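Local coordinates for protein urea carboxylase (Thermus thermophilus, PDB 3OEP) that is of unknown function but is a KipI-KipA homologue with cyclophilin-like domains, earlier misannotated as an allophanate hydrolase, at residues 212-217 and 340-345; 220-225 and 367-372. All blocks are in the same frame, centred on the assembly; numbering follows the deposited sequence.

In the fold
After strand 194-199 the chain runs through the loop holding 212-217 into strand 221-225, next to the edge strand of the six-stranded antiparallel sheet. Contact 1 closes a long loop when 340-345, following strand 331-336, comes back against 212-217. Contact 2 closes another when strand 366-368 returns to pair with strand 221-225, so 367-372 meets 220-225. Their segments alternate along the chain, so the two closures cross instead of nesting. Where they adjoin, a probable hydrogen bond runs from Glu341 N to Gly368 O, and Leu214 packs on Leu367. Together they tie the incoming connection, the edge of the sheet and the long loop leading to it into one patch.

Contact 1. Residues 212-217 and 340-345; sequences ELLPEE and LEVRPF
Leu213 and Arg343 are joined backbone to backbone by one hydrogen bond, Arg343 N to Leu213 O at 2.8 Å, a pairing that joins two loops. The Arg343 side chain then bends at chi3 (-68°), which brings its guanidinium back across 212-217, with Leu213 O 3.8 Å above the guanidinium plane near its rim. At the edge of that plane it grips Glu216 end-on, NH2 to OE1 and NH1 to OE2, both 2.9 Å and both on the syn side of the carboxylate. The planes of carboxylate and guanidinium are only 8° apart, and the two-pronged salt bridge fixes their mutual rotation. NH2 also donates to Glu212 O at 3.1 Å, from above that carbonyl's plane, while a water links the same oxygen to NE. A leucine in place of Arg343 would probably leave the Glu216 carboxylate without its mate and free to turn. Next along the chain, Pro215 CG rests against the carboxyl carbon CD of Glu341 at 3.6 Å, and Arg219 N binds Glu341 OE1. Leu213 supplies much of the apolar part, its CB against Val342 CG1 at 3.8 Å and its CD2 against Phe345 CB. This is loop-on-loop packing, in which the loop between strands 331-336 and 366-368 packs on the one that leads from strand 194-199 into strand 221-225.

Contact 2. Residues 220-225 and 367-372; sequences LPALLV and LGLEAL
Leu223 and Leu367 face each other across antiparallel strands, and their side chains fit together on the same face of the sheet. The first torsion of Leu223 (chi1 66°) sets CG between its backbone N and carbonyl carbon, the crowded position, and from there CD1 reaches over to Leu367 CG at 3.9 Å. The two side chains cross obliquely, with Leu367 CB against Leu223 CG. Leu283, on strand 282-285, also packs on Leu223, and Leu214 lies against Leu367. This is a hydrogen-bonded antiparallel pair: Leu367 N donates to Leu223 O at 2.9 Å, and Leu223 N returns a bond to Leu367 O.

One step along, the register slips. Leu367 O takes two donors, Ala222 N at 2.8 Å and Leu223 N at 3.1 Å, so two residues on one strand face a single residue on the other: a classic beta bulge. It sits where 366-368, an outermost strand of the six-stranded antiparallel sheet within this chain, pairs with 221-225.

Past the bulge the backbones draw in. Gly368 presents a bare CA, and with no side chain there Leu220 O settles 3.1 Å from it while accepting a bond from Leu369 N. The small Ala222 methyl is a shallow bump that meets Leu369 CD2 at 3.9 Å, and Leu289 touches both residues. Leu220 forms the larger knob. Its CB abuts Leu369 CB at 4.0 Å, and its CD1 enters the angle where 367-372 turns, between the carbonyl oxygen of Leu369 and Leu372 CG, the latter at 3.9 Å. Beside this apolar cluster a water bridges Leu220 N and Leu369 O, while Arg287 packs on both Leu369 and Leu372.

Contact 1. Residues 212-217 and 340-345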
loop_
_atom_site.group_PDB
_atom_site.type_symbol
_atom_site.label_atom_id
_atom_site.label_comp_id
_atom_site.label_asym_id
_atom_site.label_seq_id
_atom_site.Cartn_x
_atom_site.Cartn_y
_atom_site.Cartn_z
ATOM N N GLU A 212 5.684 15.646 -5.360
ATOM C CA GLU A 212 6.081 16.259 -4.091
ATOM C C GLU A 212 4.855 16.663 -3.282
ATOM O O GLU A 212 3.972 17.359 -3.789
ATOM C CB GLU A 212 6.951 17.497 -4.341
ATOM C CG GLU A 212 8.380 17.183 -4.763
ATOM C CD GLU A 212 9.293 16.810 -3.597
ATOM O OE1 GLU A 212 8.925 17.045 -2.425
ATOM O OE2 GLU A 212 10.395 16.284 -3.862
ATOM N N LEU A 213 4.812 16.227 -2.028
ATOM C CA LEU A 213 3.761 16.626 -1.096
ATOM C C LEU A 213 4.237 17.739 -0.152
ATOM O O LEU A 213 3.456 18.597 0.250
ATOM C CB LEU A 213 3.283 15.417 -0.298
ATOM C CG LEU A 213 2.797 14.243 -1.154
ATOM C CD1 LEU A 213 2.350 13.093 -0.277
ATOM C CD2 LEU A 213 1.674 14.691 -2.093
ATOM N N LEU A 214 5.519 17.733 0.184
ATOM C CA LEU A 214 6.056 18.728 1.108
ATOM C C LEU A 214 6.177 20.078 0.422
ATOM O O LEU A 214 6.676 20.157 -0.702
ATOM C CB LEU A 214 7.419 18.292 1.633
ATOM C CG LEU A 214 7.399 17.070 2.549
ATOM C CD1 LEU A 214 8.821 16.659 2.894
ATOM C CD2 LEU A 214 6.591 17.356 3.802
ATOM N N PRO A 215 5.730 21.153 1.098
ATOM C CA PRO A 215 5.797 22.469 0.477
ATOM C C PRO A 215 7.228 22.942 0.251
ATOM O O PRO A 215 8.112 22.706 1.080
ATOM C CB PRO A 215 5.079 23.377 1.481
ATOM C CG PRO A 215 5.141 22.656 2.768
ATOM C CD PRO A 215 5.122 21.206 2.437
ATOM N N GLU A 216 7.433 23.628 -0.867
ATOM C CA GLU A 216 8.740 24.163 -1.215
ATOM C C GLU A 216 9.025 25.388 -0.351
ATOM O O GLU A 216 10.166 25.620 0.051
ATOM C CB GLU A 216 8.786 24.532 -2.701
ATOM C CG GLU A 216 8.589 23.351 -3.658
ATOM C CD GLU A 216 7.144 22.855 -3.748
ATOM O OE1 GLU A 216 6.940 21.707 -4.207
ATOM O OE2 GLU A 216 6.213 23.597 -3.358
ATOM N N GLU A 217 7.972 26.152 -0.057
ATOM C CA GLU A 217 8.069 27.343 0.783
ATOM C C GLU A 217 7.168 27.179 2.003
ATOM O O GLU A 217 6.070 27.740 2.046
ATOM C CB GLU A 217 7.674 28.594 -0.015
ATOM N N LEU A 340 2.770 18.919 10.979
ATOM C CA LEU A 340 3.592 19.326 9.843
ATOM C C LEU A 340 2.729 19.778 8.668
ATOM O O LEU A 340 1.655 19.211 8.414
ATOM C CB LEU A 340 4.500 18.180 9.393
ATOM C CG LEU A 340 5.519 17.713 10.418
ATOM C CD1 LEU A 340 6.215 16.444 9.925
ATOM C CD2 LEU A 340 6.524 18.825 10.736
ATOM N N GLU A 341 3.209 20.801 7.962
ATOM C CA GLU A 341 2.579 21.277 6.742
ATOM C C GLU A 341 2.901 20.326 5.597
ATOM O O GLU A 341 4.069 20.106 5.281
ATOM C CB GLU A 341 3.060 22.688 6.380
ATOM C CG GLU A 341 2.264 23.285 5.229
ATOM C CD GLU A 341 2.819 24.587 4.673
ATOM O OE1 GLU A 341 3.693 25.215 5.308
ATOM O OE2 GLU A 341 2.366 24.978 3.575
ATOM N N VAL A 342 1.856 19.779 4.978
ATOM C CA VAL A 342 1.990 18.821 3.874
ATOM C C VAL A 342 0.801 18.983 2.950
ATOM O O VAL A 342 -0.334 19.114 3.423
ATOM C CB VAL A 342 1.959 17.346 4.346
ATOM C CG1 VAL A 342 2.448 16.427 3.224
ATOM C CG2 VAL A 342 2.781 17.139 5.590
ATOM N N ARG A 343 1.046 18.955 1.646
ATOM C CA ARG A 343 -0.030 19.026 0.667
ATOM C C ARG A 343 -0.675 17.653 0.537
ATOM O O ARG A 343 0.026 16.647 0.473
ATOM C CB ARG A 343 0.492 19.458 -0.699
ATOM C CG ARG A 343 0.872 20.916 -0.806
ATOM C CD ARG A 343 1.078 21.289 -2.268
ATOM N NE ARG A 343 2.255 20.626 -2.836
ATOM C CZ ARG A 343 3.479 21.153 -2.912
ATOM N NH1 ARG A 343 3.731 22.378 -2.459
ATOM N NH2 ARG A 343 4.466 20.445 -3.457
ATOM N N PRO A 344 -2.007 17.597 0.511
ATOM C CA PRO A 344 -2.646 16.292 0.336
ATOM C C PRO A 344 -2.713 15.846 -1.123
ATOM O O PRO A 344 -2.692 16.672 -2.037
ATOM C CB PRO A 344 -4.060 16.535 0.857
ATOM C CG PRO A 344 -4.321 17.970 0.499
ATOM C CD PRO A 344 -2.997 18.666 0.738
ATOM N N PHE A 345 -2.797 14.536 -1.318
ATOM C CA PHE A 345 -3.122 13.943 -2.609
ATOM C C PHE A 345 -4.247 12.943 -2.364
ATOM O O PHE A 345 -4.092 12.005 -1.586
ATOM C CB PHE A 345 -1.908 13.246 -3.216
ATOM C CG PHE A 345 -2.206 12.512 -4.499
ATOM C CD1 PHE A 345 -2.262 13.192 -5.704
ATOM C CD2 PHE A 345 -2.439 11.142 -4.491
ATOM C CE1 PHE A 345 -2.534 12.513 -6.891
ATOM C CE2 PHE A 345 -2.709 10.458 -5.665
ATOM C CZ PHE A 345 -2.761 11.145 -6.867
HETATM O O HOH W 1 1.370 18.176 -4.277
HETATM O O HOH W 2 3.417 26.888 2.099
#

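Contact 2. Residues 220-225 and 367-372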
loop_
_atom_site.group_PDB
_atom_site.type_symbol
_atom_site.label_atom_id
_atom_site.label_comp_id
_atom_site.label_asym_id
_atom_site.label_seq_id
_atom_site.Cartn_x
_atom_site.Cartn_y
_atom_site.Cartn_z
ATOM N N LEU A 220 5.751 28.198 7.996
ATOM C CA LEU A 220 6.344 28.289 9.327
ATOM C C LEU A 220 7.481 27.272 9.468
ATOM O O LEU A 220 7.317 26.227 10.113
ATOM C CB LEU A 220 5.275 28.022 10.386
ATOM C CG LEU A 220 4.095 28.990 10.440
ATOM C CD1 LEU A 220 2.953 28.398 11.272
ATOM C CD2 LEU A 220 4.541 30.335 10.991
ATOM N N PRO A 221 8.646 27.569 8.869
ATOM C CA PRO A 221 9.753 26.614 8.921
ATOM C C PRO A 221 10.080 26.191 10.354
ATOM O O PRO A 221 10.182 27.032 11.255
ATOM C CB PRO A 221 10.915 27.385 8.285
ATOM C CG PRO A 221 10.275 28.374 7.424
ATOM C CD PRO A 221 9.000 28.769 8.094
ATOM N N ALA A 222 10.221 24.888 10.552
ATOM C CA ALA A 222 10.305 24.309 11.886
ATOM C C ALA A 222 11.594 23.548 12.119
ATOM O O ALA A 222 12.196 23.662 13.187
ATOM C CB ALA A 222 9.120 23.390 12.117
ATOM N N LEU A 223 11.994 22.730 11.147
ATOM C CA LEU A 223 13.161 21.872 11.317
ATOM C C LEU A 223 13.828 21.534 9.988
ATOM O O LEU A 223 13.191 21.550 8.921
ATOM C CB LEU A 223 12.790 20.597 12.084
ATOM C CG LEU A 223 11.837 19.624 11.387
ATOM C CD1 LEU A 223 12.618 18.606 10.564
ATOM C CD2 LEU A 223 10.945 18.916 12.414
ATOM N N LEU A 224 15.122 21.256 10.088
ATOM C CA LEU A 224 15.973 20.873 8.974
ATOM C C LEU A 224 16.395 19.430 9.145
ATOM O O LEU A 224 16.849 19.029 10.227
ATOM C CB LEU A 224 17.238 21.743 8.946
ATOM C CG LEU A 224 18.328 21.347 7.947
ATOM C CD1 LEU A 224 17.885 21.565 6.492
ATOM C CD2 LEU A 224 19.602 22.129 8.239
ATOM N N VAL A 225 16.255 18.656 8.074
ATOM C CA VAL A 225 16.810 17.317 8.019
ATOM C C VAL A 225 18.277 17.451 7.624
ATOM O O VAL A 225 18.596 17.753 6.470
ATOM C CB VAL A 225 16.081 16.434 6.987
ATOM C CG1 VAL A 225 16.674 15.013 6.995
ATOM C CG2 VAL A 225 14.581 16.424 7.263
ATOM N N LEU A 367 11.093 21.176 6.947
ATOM C CA LEU A 367 9.687 20.916 7.274
ATOM C C LEU A 367 9.143 22.069 8.089
ATOM O O LEU A 367 9.861 22.637 8.919
ATOM C CB LEU A 367 9.546 19.633 8.079
ATOM C CG LEU A 367 10.169 18.375 7.474
ATOM C CD1 LEU A 367 9.741 17.147 8.278
ATOM C CD2 LEU A 367 9.802 18.220 6.013
ATOM N N GLY A 368 7.872 22.395 7.866
ATOM C CA GLY A 368 7.216 23.504 8.556
ATOM C C GLY A 368 6.002 23.087 9.366
ATOM O O GLY A 368 5.480 21.983 9.194
ATOM N N LEU A 369 5.556 23.976 10.255
ATOM C CA LEU A 369 4.353 23.750 11.055
ATOM C C LEU A 369 3.091 24.051 10.233
ATOM O O LEU A 369 3.052 25.012 9.455
ATOM C CB LEU A 369 4.364 24.630 12.318
ATOM C CG LEU A 369 5.543 24.459 13.281
ATOM C CD1 LEU A 369 5.423 25.422 14.452
ATOM C CD2 LEU A 369 5.646 23.018 13.777
ATOM N N GLU A 370 2.067 23.220 10.392
ATOM C CA GLU A 370 0.778 23.472 9.739
ATOM C C GLU A 370 0.144 24.746 10.310
ATOM O O GLU A 370 -0.420 25.545 9.569
ATOM C CB GLU A 370 -0.161 22.269 9.898
ATOM C CG GLU A 370 -1.627 22.508 9.502
ATOM C CD GLU A 370 -1.802 23.005 8.075
ATOM O OE1 GLU A 370 -2.815 23.688 7.803
ATOM O OE2 GLU A 370 -0.936 22.720 7.223
ATOM N N ALA A 371 0.275 24.930 11.622
ATOM C CA ALA A 371 -0.259 26.101 12.314
ATOM C C ALA A 371 0.472 26.313 13.632
ATOM O O ALA A 371 1.138 25.402 14.133
ATOM C CB ALA A 371 -1.743 25.929 12.566
ATOM N N LEU A 372 0.346 27.515 14.188
ATOM C CA LEU A 372 0.890 27.810 15.510
ATOM C C LEU A 372 -0.136 27.401 16.562
ATOM O O LEU A 372 -1.173 28.049 16.720
ATOM C CB LEU A 372 1.232 29.298 15.658
ATOM C CG LEU A 372 2.460 29.792 14.893
ATOM C CD1 LEU A 372 2.576 31.314 14.994
ATOM C CD2 LEU A 372 3.721 29.118 15.406
HETATM O O HOH W 3 4.881 25.572 7.501
#